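Local coordinates for uncharacterized protein (Parabacteroides merdae ATCC 43184, PDB 5BMT) that is of unknown function, but probably belongs to a lipoprotein family with an OB-type domain and shows an immunoglobulin-like fold, at residues Y13-Y18 and L112-Y117; P33-T38 and N70-A75; D49-N54 and A78-L83; A84-S89 and N135-S140; K201-Y206 and I229-I234. One frame throughout, in Å; residues are numbered along the deposited sequence.

Contact 1 of 5, residues Y13-Y18 and L112-Y117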
# COMPACT_ATOMS: atom_id res chain seq x y z
N TYR A 13 5.81 5.01 -4.84
CA TYR A 13 6.02 4.02 -3.81
C TYR A 13 6.69 2.81 -4.45
O TYR A 13 6.47 2.51 -5.63
CB TYR A 13 4.67 3.62 -3.18
CG TYR A 13 4.19 4.72 -2.27
CD1 TYR A 13 4.69 4.85 -0.98
CD2 TYR A 13 3.30 5.70 -2.73
CE1 TYR A 13 4.32 5.91 -0.17
CE2 TYR A 13 2.92 6.76 -1.91
CZ TYR A 13 3.43 6.85 -0.63
OH TYR A 13 3.10 7.91 0.17
N ALA A 14 7.54 2.11 -3.67
CA ALA A 14 8.30 1.01 -4.21
C ALA A 14 8.59 -0.02 -3.16
O ALA A 14 8.62 0.30 -1.97
CB ALA A 14 9.62 1.54 -4.74
N ILE A 15 8.84 -1.25 -3.60
CA ILE A 15 9.30 -2.31 -2.72
C ILE A 15 10.80 -2.51 -2.94
O ILE A 15 11.26 -2.63 -4.09
CB ILE A 15 8.54 -3.64 -3.00
CG1 ILE A 15 7.02 -3.47 -2.76
CG2 ILE A 15 9.14 -4.80 -2.12
CD1 ILE A 15 6.21 -4.72 -3.23
N VAL A 16 11.57 -2.62 -1.84
CA VAL A 16 12.99 -2.98 -1.90
C VAL A 16 13.07 -4.50 -1.96
O VAL A 16 12.43 -5.16 -1.13
CB VAL A 16 13.73 -2.43 -0.64
CG1 VAL A 16 15.22 -2.81 -0.64
CG2 VAL A 16 13.56 -0.92 -0.53
N ASP A 17 13.84 -5.08 -2.89
CA ASP A 17 13.89 -6.54 -2.94
C ASP A 17 15.10 -7.01 -3.73
O ASP A 17 15.71 -6.22 -4.44
CB ASP A 17 12.61 -7.05 -3.61
CG ASP A 17 12.28 -8.52 -3.50
OD1 ASP A 17 12.99 -9.25 -2.75
OD2 ASP A 17 11.29 -8.93 -4.13
N TYR A 18 15.42 -8.28 -3.58
CA TYR A 18 16.48 -8.90 -4.36
C TYR A 18 15.96 -9.36 -5.69
O TYR A 18 14.89 -9.98 -5.77
CB TYR A 18 16.99 -10.15 -3.63
CG TYR A 18 17.87 -9.92 -2.43
CD1 TYR A 18 19.13 -9.34 -2.57
CD2 TYR A 18 17.50 -10.40 -1.18
CE1 TYR A 18 20.00 -9.25 -1.49
CE2 TYR A 18 18.35 -10.29 -0.09
CZ TYR A 18 19.61 -9.73 -0.25
OH TYR A 18 20.47 -9.65 0.81
N LEU A 112 1.20 -3.53 -4.75
CA LEU A 112 2.53 -3.48 -5.38
C LEU A 112 3.12 -4.87 -5.45
O LEU A 112 2.97 -5.67 -4.51
CB LEU A 112 3.47 -2.59 -4.57
CG LEU A 112 3.39 -1.07 -4.88
CD1 LEU A 112 2.05 -0.47 -4.39
CD2 LEU A 112 4.58 -0.34 -4.22
N PHE A 113 3.87 -5.12 -6.54
CA PHE A 113 4.55 -6.39 -6.78
C PHE A 113 6.05 -6.23 -6.87
O PHE A 113 6.52 -5.24 -7.43
CB PHE A 113 4.08 -6.97 -8.15
CG PHE A 113 2.61 -7.31 -8.23
CD1 PHE A 113 1.65 -6.31 -8.37
CD2 PHE A 113 2.19 -8.63 -8.15
CE1 PHE A 113 0.28 -6.63 -8.40
CE2 PHE A 113 0.83 -8.95 -8.24
CZ PHE A 113 -0.12 -7.96 -8.35
N SER A 114 6.80 -7.22 -6.39
CA SER A 114 8.25 -7.23 -6.58
C SER A 114 8.63 -8.66 -6.97
O SER A 114 7.75 -9.51 -7.15
CB SER A 114 8.99 -6.75 -5.34
OG SER A 114 8.91 -7.67 -4.25
N ASN A 115 9.91 -8.96 -7.02
CA ASN A 115 10.30 -10.30 -7.39
C ASN A 115 9.76 -11.33 -6.39
O ASN A 115 9.26 -12.38 -6.81
CB ASN A 115 11.83 -10.32 -7.44
CG ASN A 115 12.39 -11.60 -7.99
OD1 ASN A 115 11.76 -12.27 -8.82
ND2 ASN A 115 13.57 -11.99 -7.51
N ASN A 116 9.86 -11.03 -5.08
CA ASN A 116 9.53 -11.99 -4.02
C ASN A 116 8.37 -11.61 -3.12
O ASN A 116 8.00 -12.42 -2.26
CB ASN A 116 10.76 -12.18 -3.13
CG ASN A 116 11.93 -12.75 -3.90
OD1 ASN A 116 11.85 -13.87 -4.41
ND2 ASN A 116 12.98 -11.93 -4.09
N TYR A 117 7.87 -10.38 -3.22
CA TYR A 117 6.85 -9.90 -2.30
C TYR A 117 5.71 -9.21 -2.97
O TYR A 117 5.83 -8.71 -4.10
CB TYR A 117 7.49 -8.86 -1.36
CG TYR A 117 8.60 -9.38 -0.48
CD1 TYR A 117 8.31 -10.02 0.72
CD2 TYR A 117 9.93 -9.21 -0.83
CE1 TYR A 117 9.33 -10.49 1.55
CE2 TYR A 117 10.95 -9.70 -0.03
CZ TYR A 117 10.65 -10.32 1.17
OH TYR A 117 11.65 -10.81 1.99

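Contact 2 of 5, residues P33-T38 and N70-A75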
# COMPACT_ATOMS: atom_id res chain seq x y z
N PRO A 33 11.85 -2.00 -12.80
CA PRO A 33 12.76 -2.18 -11.65
C PRO A 33 14.00 -1.30 -11.83
O PRO A 33 14.48 -1.09 -12.95
CB PRO A 33 13.15 -3.67 -11.71
CG PRO A 33 12.04 -4.32 -12.54
CD PRO A 33 11.70 -3.24 -13.58
N LEU A 34 14.51 -0.79 -10.70
CA LEU A 34 15.65 0.10 -10.69
C LEU A 34 16.74 -0.36 -9.78
O LEU A 34 16.47 -0.83 -8.68
CB LEU A 34 15.22 1.49 -10.18
CG LEU A 34 14.02 2.12 -10.91
CD1 LEU A 34 13.64 3.41 -10.23
CD2 LEU A 34 14.35 2.35 -12.38
N TYR A 35 17.99 -0.13 -10.21
CA TYR A 35 19.15 -0.31 -9.35
C TYR A 35 19.58 1.07 -8.89
O TYR A 35 20.01 1.89 -9.71
CB TYR A 35 20.29 -1.04 -10.04
CG TYR A 35 21.52 -1.13 -9.15
CD1 TYR A 35 21.49 -1.85 -7.96
CD2 TYR A 35 22.68 -0.43 -9.47
CE1 TYR A 35 22.61 -1.93 -7.13
CE2 TYR A 35 23.79 -0.47 -8.64
CZ TYR A 35 23.76 -1.23 -7.48
OH TYR A 35 24.88 -1.27 -6.68
N VAL A 36 19.48 1.31 -7.58
CA VAL A 36 19.92 2.55 -6.96
C VAL A 36 21.04 2.14 -5.98
O VAL A 36 20.72 1.55 -4.94
CB VAL A 36 18.79 3.35 -6.28
CG1 VAL A 36 19.32 4.66 -5.70
CG2 VAL A 36 17.64 3.62 -7.25
N ALA A 37 22.31 2.37 -6.35
CA ALA A 37 23.46 1.91 -5.54
C ALA A 37 23.42 2.43 -4.11
O ALA A 37 23.70 1.66 -3.18
CB ALA A 37 24.76 2.33 -6.20
N THR A 38 23.03 3.70 -3.90
CA THR A 38 22.98 4.24 -2.54
C THR A 38 21.96 3.46 -1.68
O THR A 38 22.29 3.07 -0.55
CB THR A 38 22.68 5.74 -2.57
OG1 THR A 38 21.46 5.99 -3.27
CG2 THR A 38 23.83 6.55 -3.14
N ASN A 70 20.01 -6.43 -18.71
CA ASN A 70 20.21 -6.35 -17.26
C ASN A 70 18.92 -6.65 -16.45
O ASN A 70 19.00 -7.23 -15.36
CB ASN A 70 20.72 -4.98 -16.85
CG ASN A 70 22.12 -4.65 -17.32
OD1 ASN A 70 22.92 -5.53 -17.65
ND2 ASN A 70 22.44 -3.36 -17.34
N GLY A 71 17.78 -6.20 -16.97
CA GLY A 71 16.48 -6.36 -16.31
C GLY A 71 16.11 -5.24 -15.35
O GLY A 71 15.16 -5.35 -14.57
N PHE A 72 16.87 -4.14 -15.40
CA PHE A 72 16.62 -2.95 -14.58
C PHE A 72 17.27 -1.75 -15.24
O PHE A 72 18.21 -1.90 -16.06
CB PHE A 72 17.23 -3.13 -13.14
CG PHE A 72 18.71 -3.48 -13.13
CD1 PHE A 72 19.68 -2.48 -13.22
CD2 PHE A 72 19.13 -4.80 -13.09
CE1 PHE A 72 21.04 -2.80 -13.27
CE2 PHE A 72 20.49 -5.12 -13.12
CZ PHE A 72 21.44 -4.12 -13.21
N TYR A 73 16.84 -0.55 -14.81
CA TYR A 73 17.53 0.67 -15.15
C TYR A 73 18.36 1.10 -13.94
O TYR A 73 17.89 1.00 -12.80
CB TYR A 73 16.55 1.80 -15.50
CG TYR A 73 16.02 1.70 -16.90
CD1 TYR A 73 16.83 1.98 -18.00
CD2 TYR A 73 14.71 1.29 -17.14
CE1 TYR A 73 16.34 1.87 -19.29
CE2 TYR A 73 14.21 1.18 -18.44
CZ TYR A 73 15.04 1.45 -19.51
OH TYR A 73 14.57 1.32 -20.81
N VAL A 74 19.57 1.61 -14.20
CA VAL A 74 20.36 2.21 -13.13
C VAL A 74 19.77 3.60 -12.93
O VAL A 74 19.56 4.34 -13.90
CB VAL A 74 21.87 2.27 -13.48
CG1 VAL A 74 22.64 3.05 -12.41
CG2 VAL A 74 22.45 0.86 -13.66
N ALA A 75 19.48 3.96 -11.68
CA ALA A 75 18.87 5.25 -11.38
C ALA A 75 19.58 5.90 -10.23
O ALA A 75 20.31 5.25 -9.48
CB ALA A 75 17.39 5.05 -11.04
O HOH W 1 22.74 4.08 -8.71

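Contact 3 of 5, residues D49-N54 and A78-L83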
# COMPACT_ATOMS: atom_id res chain seq x y z
N ASP A 49 10.73 -4.25 2.39
CA ASP A 49 10.31 -2.92 2.83
C ASP A 49 9.65 -2.16 1.71
O ASP A 49 10.01 -2.30 0.54
CB ASP A 49 11.53 -2.08 3.27
CG ASP A 49 12.13 -2.45 4.62
OD1 ASP A 49 11.51 -3.24 5.35
OD2 ASP A 49 13.21 -1.92 4.95
N CYS A 50 8.72 -1.30 2.08
CA CYS A 50 8.10 -0.35 1.16
C CYS A 50 8.60 1.02 1.49
O CYS A 50 8.78 1.36 2.66
CB CYS A 50 6.58 -0.38 1.29
SG CYS A 50 5.85 -1.90 0.65
N VAL A 51 8.84 1.83 0.45
CA VAL A 51 9.33 3.19 0.64
C VAL A 51 8.66 4.10 -0.36
O VAL A 51 8.09 3.61 -1.35
CB VAL A 51 10.89 3.26 0.44
CG1 VAL A 51 11.63 2.40 1.48
CG2 VAL A 51 11.31 2.87 -0.99
N LEU A 52 8.73 5.41 -0.12
CA LEU A 52 8.42 6.40 -1.14
C LEU A 52 9.76 6.79 -1.75
O LEU A 52 10.63 7.33 -1.04
CB LEU A 52 7.67 7.62 -0.56
CG LEU A 52 7.38 8.72 -1.60
CD1 LEU A 52 6.52 8.21 -2.73
CD2 LEU A 52 6.71 9.92 -0.92
N ALA A 53 9.97 6.46 -3.02
CA ALA A 53 11.25 6.76 -3.64
C ALA A 53 11.15 7.88 -4.62
O ALA A 53 10.16 7.99 -5.32
CB ALA A 53 11.74 5.52 -4.36
N ASN A 54 12.22 8.70 -4.69
CA ASN A 54 12.30 9.73 -5.71
C ASN A 54 13.51 9.37 -6.56
O ASN A 54 14.56 9.01 -6.03
CB ASN A 54 12.35 11.16 -5.14
CG ASN A 54 13.61 11.48 -4.40
OD1 ASN A 54 14.53 12.11 -4.94
ND2 ASN A 54 13.68 11.06 -3.15
N ALA A 78 16.73 8.72 -3.93
CA ALA A 78 16.71 8.47 -2.51
C ALA A 78 15.34 7.99 -2.13
O ALA A 78 14.42 7.98 -2.95
CB ALA A 78 17.09 9.73 -1.74
N ALA A 79 15.19 7.54 -0.90
CA ALA A 79 13.90 7.04 -0.50
C ALA A 79 13.61 7.45 0.93
O ALA A 79 14.51 7.75 1.72
CB ALA A 79 13.89 5.52 -0.62
N SER A 80 12.33 7.41 1.28
CA SER A 80 11.91 7.66 2.65
C SER A 80 12.35 6.53 3.57
O SER A 80 12.86 5.50 3.10
CB SER A 80 10.37 7.66 2.68
OG SER A 80 9.83 6.36 2.45
N SER A 81 12.09 6.67 4.87
CA SER A 81 12.23 5.58 5.81
C SER A 81 11.21 4.50 5.43
O SER A 81 10.19 4.84 4.80
CB SER A 81 11.98 6.06 7.24
OG SER A 81 12.98 6.96 7.67
N PRO A 82 11.42 3.21 5.73
CA PRO A 82 10.42 2.20 5.39
C PRO A 82 9.06 2.48 6.03
O PRO A 82 8.99 2.95 7.19
CB PRO A 82 10.98 0.90 6.00
CG PRO A 82 12.43 1.15 6.15
CD PRO A 82 12.57 2.60 6.45
N LEU A 83 8.02 2.16 5.30
CA LEU A 83 6.68 2.30 5.86
C LEU A 83 6.45 1.30 6.97
O LEU A 83 6.98 0.18 6.93
CB LEU A 83 5.61 2.11 4.79
CG LEU A 83 5.68 2.99 3.57
CD1 LEU A 83 4.45 2.72 2.64
CD2 LEU A 83 5.84 4.47 3.95
O HOH W 2 7.84 -1.42 4.88

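Contact 4 of 5, residues A84-S89 and N135-S140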
# COMPACT_ATOMS: atom_id res chain seq x y z
N ALA A 84 5.61 1.67 7.94
CA ALA A 84 5.20 0.73 8.97
C ALA A 84 4.45 -0.43 8.31
O ALA A 84 3.65 -0.20 7.38
CB ALA A 84 4.31 1.45 9.98
N LYS A 85 4.71 -1.66 8.78
CA LYS A 85 4.19 -2.90 8.21
C LYS A 85 3.09 -3.53 9.05
O LYS A 85 3.24 -3.67 10.27
CB LYS A 85 5.33 -3.95 8.16
CG LYS A 85 6.58 -3.46 7.49
CD LYS A 85 7.70 -4.48 7.65
CE LYS A 85 8.82 -4.13 6.70
NZ LYS A 85 9.60 -2.97 7.23
N TYR A 86 2.02 -3.94 8.38
CA TYR A 86 0.89 -4.60 9.04
C TYR A 86 0.52 -5.87 8.33
O TYR A 86 0.73 -6.00 7.12
CB TYR A 86 -0.33 -3.65 9.11
CG TYR A 86 -0.02 -2.47 9.98
CD1 TYR A 86 -0.19 -2.53 11.36
CD2 TYR A 86 0.51 -1.30 9.43
CE1 TYR A 86 0.19 -1.47 12.18
CE2 TYR A 86 0.89 -0.23 10.24
CZ TYR A 86 0.72 -0.32 11.62
OH TYR A 86 1.10 0.73 12.42
N ASP A 87 -0.06 -6.80 9.06
CA ASP A 87 -0.61 -7.99 8.46
C ASP A 87 -1.98 -7.67 7.88
O ASP A 87 -2.56 -6.62 8.21
CB ASP A 87 -0.80 -9.04 9.58
CG ASP A 87 0.51 -9.46 10.21
OD1 ASP A 87 1.53 -9.52 9.49
OD2 ASP A 87 0.51 -9.75 11.43
N LEU A 88 -2.47 -8.56 7.01
CA LEU A 88 -3.84 -8.43 6.54
C LEU A 88 -4.60 -9.50 7.31
O LEU A 88 -4.32 -10.68 7.16
CB LEU A 88 -3.99 -8.55 5.01
CG LEU A 88 -5.43 -8.69 4.50
CD1 LEU A 88 -6.32 -7.54 4.91
CD2 LEU A 88 -5.46 -8.80 3.04
N SER A 89 -5.50 -9.04 8.19
CA SER A 89 -6.26 -9.88 9.10
C SER A 89 -7.52 -10.44 8.44
O SER A 89 -8.26 -9.69 7.79
CB SER A 89 -6.61 -9.07 10.34
OG SER A 89 -5.45 -8.50 10.92
N ASN A 135 -0.06 6.38 15.17
CA ASN A 135 -1.20 5.49 15.09
C ASN A 135 -0.75 4.09 14.77
O ASN A 135 0.32 3.91 14.16
CB ASN A 135 -2.15 5.93 13.97
CG ASN A 135 -2.57 7.37 13.99
OD1 ASN A 135 -2.65 8.00 15.04
ND2 ASN A 135 -3.04 7.85 12.85
N THR A 136 -1.60 3.11 15.08
CA THR A 136 -1.43 1.75 14.60
C THR A 136 -2.73 1.38 13.90
O THR A 136 -3.76 2.06 14.09
CB THR A 136 -0.98 0.72 15.63
OG1 THR A 136 -1.90 0.74 16.71
CG2 THR A 136 0.50 0.94 16.03
N TYR A 137 -2.66 0.36 13.08
CA TYR A 137 -3.76 0.03 12.19
C TYR A 137 -4.11 -1.42 12.19
O TYR A 137 -3.33 -2.28 12.57
CB TYR A 137 -3.35 0.41 10.74
CG TYR A 137 -3.09 1.90 10.58
CD1 TYR A 137 -4.13 2.78 10.27
CD2 TYR A 137 -1.82 2.44 10.79
CE1 TYR A 137 -3.92 4.15 10.20
CE2 TYR A 137 -1.59 3.81 10.73
CZ TYR A 137 -2.65 4.66 10.42
OH TYR A 137 -2.45 6.03 10.37
N ILE A 138 -5.33 -1.68 11.71
CA ILE A 138 -5.80 -3.02 11.47
C ILE A 138 -6.48 -3.00 10.11
O ILE A 138 -7.41 -2.23 9.88
CB ILE A 138 -6.72 -3.60 12.60
CG1 ILE A 138 -7.37 -4.93 12.19
CG2 ILE A 138 -7.81 -2.62 13.03
CD1 ILE A 138 -6.56 -6.00 12.41
N MSE A 139 -5.98 -3.84 9.21
CA MSE A 139 -6.58 -4.05 7.89
C MSE A 139 -7.20 -5.43 7.95
O MSE A 139 -6.50 -6.40 8.21
CB MSE A 139 -5.53 -3.93 6.78
CG MSE A 139 -6.12 -4.11 5.39
SE MSE A 139 -7.14 -2.60 4.75
CE MSE A 139 -5.98 -1.92 3.37
N SER A 140 -8.52 -5.50 7.76
CA SER A 140 -9.17 -6.78 7.87
C SER A 140 -10.10 -7.03 6.71
O SER A 140 -10.48 -6.10 6.00
CB SER A 140 -9.93 -6.85 9.20
OG SER A 140 -10.91 -5.82 9.31
O HOH W 3 1.73 3.17 11.78
O HOH W 4 -4.00 -5.78 10.27

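Contact 5 of 5, residues K201-Y206 and I229-I234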
# COMPACT_ATOMS: atom_id res chain seq x y z
N LYS A 201 -12.29 -14.61 -14.50
CA LYS A 201 -11.81 -13.24 -14.57
C LYS A 201 -10.29 -13.17 -14.60
O LYS A 201 -9.62 -14.07 -14.09
CB LYS A 201 -12.36 -12.40 -13.39
CG LYS A 201 -13.89 -12.44 -13.26
CD LYS A 201 -14.66 -11.84 -14.47
CE LYS A 201 -16.11 -12.29 -14.43
NZ LYS A 201 -16.84 -11.91 -15.68
N LYS A 202 -9.76 -12.07 -15.17
CA LYS A 202 -8.32 -11.84 -15.35
C LYS A 202 -7.77 -10.79 -14.39
O LYS A 202 -6.57 -10.49 -14.39
CB LYS A 202 -8.02 -11.36 -16.81
CG LYS A 202 -8.64 -12.12 -17.95
CD LYS A 202 -8.15 -11.53 -19.30
CE LYS A 202 -8.59 -10.11 -19.62
NZ LYS A 202 -9.54 -10.05 -20.76
N ILE A 203 -8.67 -10.15 -13.62
CA ILE A 203 -8.29 -9.10 -12.69
C ILE A 203 -9.04 -9.29 -11.38
O ILE A 203 -10.00 -10.07 -11.31
CB ILE A 203 -8.61 -7.67 -13.27
CG1 ILE A 203 -10.14 -7.47 -13.47
CG2 ILE A 203 -7.80 -7.36 -14.56
CD1 ILE A 203 -10.62 -6.01 -13.43
N VAL A 204 -8.59 -8.55 -10.37
CA VAL A 204 -9.26 -8.44 -9.08
C VAL A 204 -9.55 -6.97 -8.86
O VAL A 204 -8.68 -6.14 -9.13
CB VAL A 204 -8.41 -9.03 -7.93
CG1 VAL A 204 -8.99 -8.64 -6.56
CG2 VAL A 204 -8.32 -10.54 -8.06
N SER A 205 -10.74 -6.67 -8.36
CA SER A 205 -11.16 -5.31 -8.01
C SER A 205 -11.46 -5.26 -6.54
O SER A 205 -12.15 -6.15 -6.02
CB SER A 205 -12.41 -4.89 -8.79
OG SER A 205 -12.18 -4.83 -10.18
N TYR A 206 -10.96 -4.24 -5.85
CA TYR A 206 -11.26 -4.13 -4.43
C TYR A 206 -11.34 -2.67 -4.01
O TYR A 206 -10.91 -1.77 -4.75
CB TYR A 206 -10.23 -4.88 -3.56
CG TYR A 206 -8.90 -4.16 -3.44
CD1 TYR A 206 -7.89 -4.35 -4.39
CD2 TYR A 206 -8.64 -3.31 -2.37
CE1 TYR A 206 -6.68 -3.65 -4.30
CE2 TYR A 206 -7.40 -2.67 -2.23
CZ TYR A 206 -6.44 -2.80 -3.23
OH TYR A 206 -5.27 -2.08 -3.14
N ILE A 229 -12.10 2.34 -6.35
CA ILE A 229 -11.78 0.96 -6.65
C ILE A 229 -10.32 0.86 -7.14
O ILE A 229 -9.84 1.70 -7.93
CB ILE A 229 -12.78 0.41 -7.69
CG1 ILE A 229 -14.20 0.33 -7.06
CG2 ILE A 229 -12.33 -0.96 -8.29
CD1 ILE A 229 -15.35 0.26 -8.11
N SER A 230 -9.61 -0.14 -6.64
CA SER A 230 -8.24 -0.45 -7.03
C SER A 230 -8.24 -1.80 -7.72
O SER A 230 -9.07 -2.65 -7.39
CB SER A 230 -7.33 -0.47 -5.81
OG SER A 230 -7.50 0.66 -4.98
N GLN A 231 -7.38 -1.98 -8.71
CA GLN A 231 -7.40 -3.26 -9.44
C GLN A 231 -6.02 -3.77 -9.67
O GLN A 231 -5.06 -2.99 -9.76
CB GLN A 231 -8.07 -3.07 -10.82
CG GLN A 231 -9.54 -2.68 -10.69
CD GLN A 231 -10.20 -2.44 -12.03
OE1 GLN A 231 -9.63 -1.83 -12.94
NE2 GLN A 231 -11.44 -2.89 -12.14
N PHE A 232 -5.92 -5.09 -9.80
CA PHE A 232 -4.64 -5.70 -10.15
C PHE A 232 -4.88 -6.91 -11.02
O PHE A 232 -5.93 -7.55 -10.97
CB PHE A 232 -3.77 -6.05 -8.93
CG PHE A 232 -4.41 -6.96 -7.90
CD1 PHE A 232 -4.29 -8.34 -8.01
CD2 PHE A 232 -5.06 -6.43 -6.79
CE1 PHE A 232 -4.84 -9.17 -7.04
CE2 PHE A 232 -5.61 -7.27 -5.83
CZ PHE A 232 -5.48 -8.63 -5.95
N SER A 233 -3.88 -7.21 -11.85
CA SER A 233 -3.98 -8.36 -12.74
C SER A 233 -3.65 -9.64 -11.99
O SER A 233 -2.75 -9.64 -11.14
CB SER A 233 -3.01 -8.18 -13.92
OG SER A 233 -3.00 -9.34 -14.75
N ILE A 234 -4.32 -10.74 -12.35
CA ILE A 234 -4.03 -12.07 -11.79
C ILE A 234 -3.52 -13.02 -12.90
O ILE A 234 -3.45 -14.23 -12.71
CB ILE A 234 -5.18 -12.67 -10.96
CG1 ILE A 234 -6.51 -12.66 -11.76
CG2 ILE A 234 -5.31 -11.89 -9.63
CD1 ILE A 234 -7.61 -13.52 -11.19
O HOH W 5 -5.16 -9.15 -16.47

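Contact 1 of 5, residues Y13-Y18 and L112-Y117
I15 and S114 mark the closest approach of the two backbones, with CA atoms 6.3 Å apart, so segment 13-18, on strand 10-18, meets the end of strand 106-113 and the turn after it through side chains rather than as paired strands. The principle is that one carboxylate can organise a turn, and D17 illustrates it. With CG anti to the backbone N (chi1 -166°), its carboxylate reaches across into the turn 114-117. OD2 accepts from N116 N at 2.7 Å through its syn lone pair, and from S114 OG at 2.7 Å from above the carboxylate plane. OD1 takes N116 ND2 at 3.0 Å in an almost straight bond (178°), while Y18 N of its own strand comes from the same face. Four donors thus grip one carboxylate and probably stabilise its charged form. The Y117 ring presents its edge to the group, CE2 lying 3.4 Å from D17 OD1. N115 ND2 donates to Y18 O at 3.0 Å. At the other end the contact is apolar: I15 CD1 lies 3.7 Å from L112 CB, and L112 CD2 packs on Y13 CB and backbone. S114 OG also accepts from Y117 N, completing an ST motif in the turn that links strands 106-113 and 118-126, and it is this hairpin turn that D17 holds against a strand of the OB-type domain.

Contact 2 of 5, residues P33-T38 and N70-A75
L34 pairs with Y73 and Y35 with V74 in a short parallel ladder whose bonds come from the backbones of P33 and Y35: Y73 N donates to P33 O, Y35 N to Y73 O at 2.8 Å, and A75 N to Y35 O. F72 shows how a side chain at the start of such a ladder can pack along its partner. Its CB lies 3.4 Å from P33 O. Because CG sits between the backbone N and the carbonyl carbon (chi1 55°), the ring turns along the neighbouring strand, where CD1 approaches Y35 CB to 3.5 Å and CE1 stays near the same carbon at 3.8 Å. N70 CB lies over one face of the ring, toward the rim, V74 CG2 meets its edge, and R23 touches the side chain from a loop. L34 packs away from F72: CD2 meets Y73 CB at 3.9 Å and CD1 reaches the methyl of A75, on a side where strand 50-57 supplies F55 and V57. At the far end a water takes the N-H of A37 and donates to A75 O, continuing the link where direct bonding stops. The chemistry implies that backbone bonds fix the register of this edge strand, while apolar side chains fill in on both faces.

Contact 3 of 5, residues D49-N54 and A78-L83
The carboxylate of D49 has the ring of P82 over one face: P82 CB stands almost directly above D49 CG at 3.8 Å, and P82 CG is 3.4 Å from OD2. The polar ends of the group are taken up elsewhere, OD1 by a salt bridge with K85 and OD2 by R46 N. The setting is an antiparallel strand pair of the OB-type domain, regular where N54 and A78 form a hydrogen-bonded pair and A53 and A79 a non-hydrogen-bonded one. It illustrates how a side chain can stand in for backbone once a strand begins to peel off. S80 N still donates to L52 O at 2.9 Å, but the return bond goes from L52 N to S80 OG, 3.0 Å long and nearly straight at 171°. That hydroxyl, turned between its own N and carbonyl carbon (chi1 69°), donates a hydrogen bond to S81 O at 2.8 Å. Replacing S80 by an alanine would probably leave L52 N without its acceptor and S81 O without its donor. Apolar contact comes from V51 CG2 against A79 CB at 3.7 Å. Beyond P82 the chains bond again, L83 N to C50 O, and a water accepts from C50 N while donating to L83 O at 2.7 Å.

Contact 4 of 5, residues A84-S89 and N135-S140
Y86 and Y137 make the aromatic part of this contact. The ring of Y86 lies across strand 134-140, with Y137 CB above its centre, 4.1 Å from the centroid and only 5° off the normal, a clear CH-pi contact. The Y137 ring then turns its edge toward the same Y86 ring in an offset edge-to-face pair, the planes 82° apart, and CD2 comes within 3.8 Å of Y86 CZ. Keeping CG anti to the carbonyl carbon (chi1 -65°) swings the Y86 ring over the neighbouring strand until its OH reaches T136, 3.5 Å from CA. With a leucine in place of Y86, a bridging water would probably lose its hydroxyl partner, and Y137 CB and ring edge the aromatic face they pack on. Among direct hydrogen bonds, S89 N donates to M139 O at 2.8 Å, the point where strands 85-89 and 134-140 run parallel in the large mixed sheet. There strand 85-89 is flanked on its other side by strand 173-184, to which Y86 is bonded through A182 and E184. Water-mediated links fill the wider separation before that point. One water joins Y86 OH (2.6 Å) to N135 O; a second donates to D87 O and accepts from M139 N at 3.0 Å. At the tip of Y137, the hydroxyl accepts from N135 ND2, which holds it in its amide plane, and is also hydrogen-bonded to D179 OD2.

Contact 5 of 5, residues K201-Y206 and I229-I234
V204 and F232 lead the apolar contacts. Their side chains run alongside each other, and V204 CB sits over one face of the F232 ring, 3.8 Å from its centroid. The ring takes this place because F232 CG lies between its backbone N and carbonyl carbon (chi1 56°). A similar CH-pi contact brings S230 CB over the Y206 ring, 3.9 Å from the centroid, while Y206 CD1 meets the edge of F232. V204 CG2 also touches I234 CG2 at 3.7 Å. Backbone bonds run in reciprocal pairs, V204 with F232 and Y206 with S230, the ladder of a beta hairpin formed by strands 203-214 and 221-233. Beyond the I203-S233 pair, I234 N reaches K202 O at 3.0 Å from above the carbonyl plane. The other face of the hairpin is mixed: Q231 NE2 donates to S205 OG at 2.9 Å and also lies against I203 CD1. On the aromatic face S109 satisfies two hydroxyls, bonding Y206 OH and S230 OG. A water bridges K202 O and S233 OG.

How the contacts relate
Contacts 2 and 3 share strand 73-79, parallel to one neighbour and antiparallel to the other; contact 3 adjoins contact 1 in the same sheet, where A14 N meets V51 O. Contact 2 lies farthest out, its centre about 22 Å from the centre of the chain, those of contacts 1 and 4 about 11 Å; all five mix buried and exposed residues. Backbone ladders carry contacts 2, 3 and 5, with a serine hydroxyl standing in for one bond in contact 3; aromatic packing and waters mark contact 4. Contact 1 joins separate sheets through a carboxylate and apolar packing. Two further links exist: the D49-K85 salt bridge joins contacts 3 and 4, and F113 packs on F232, joining contacts 1 and 5.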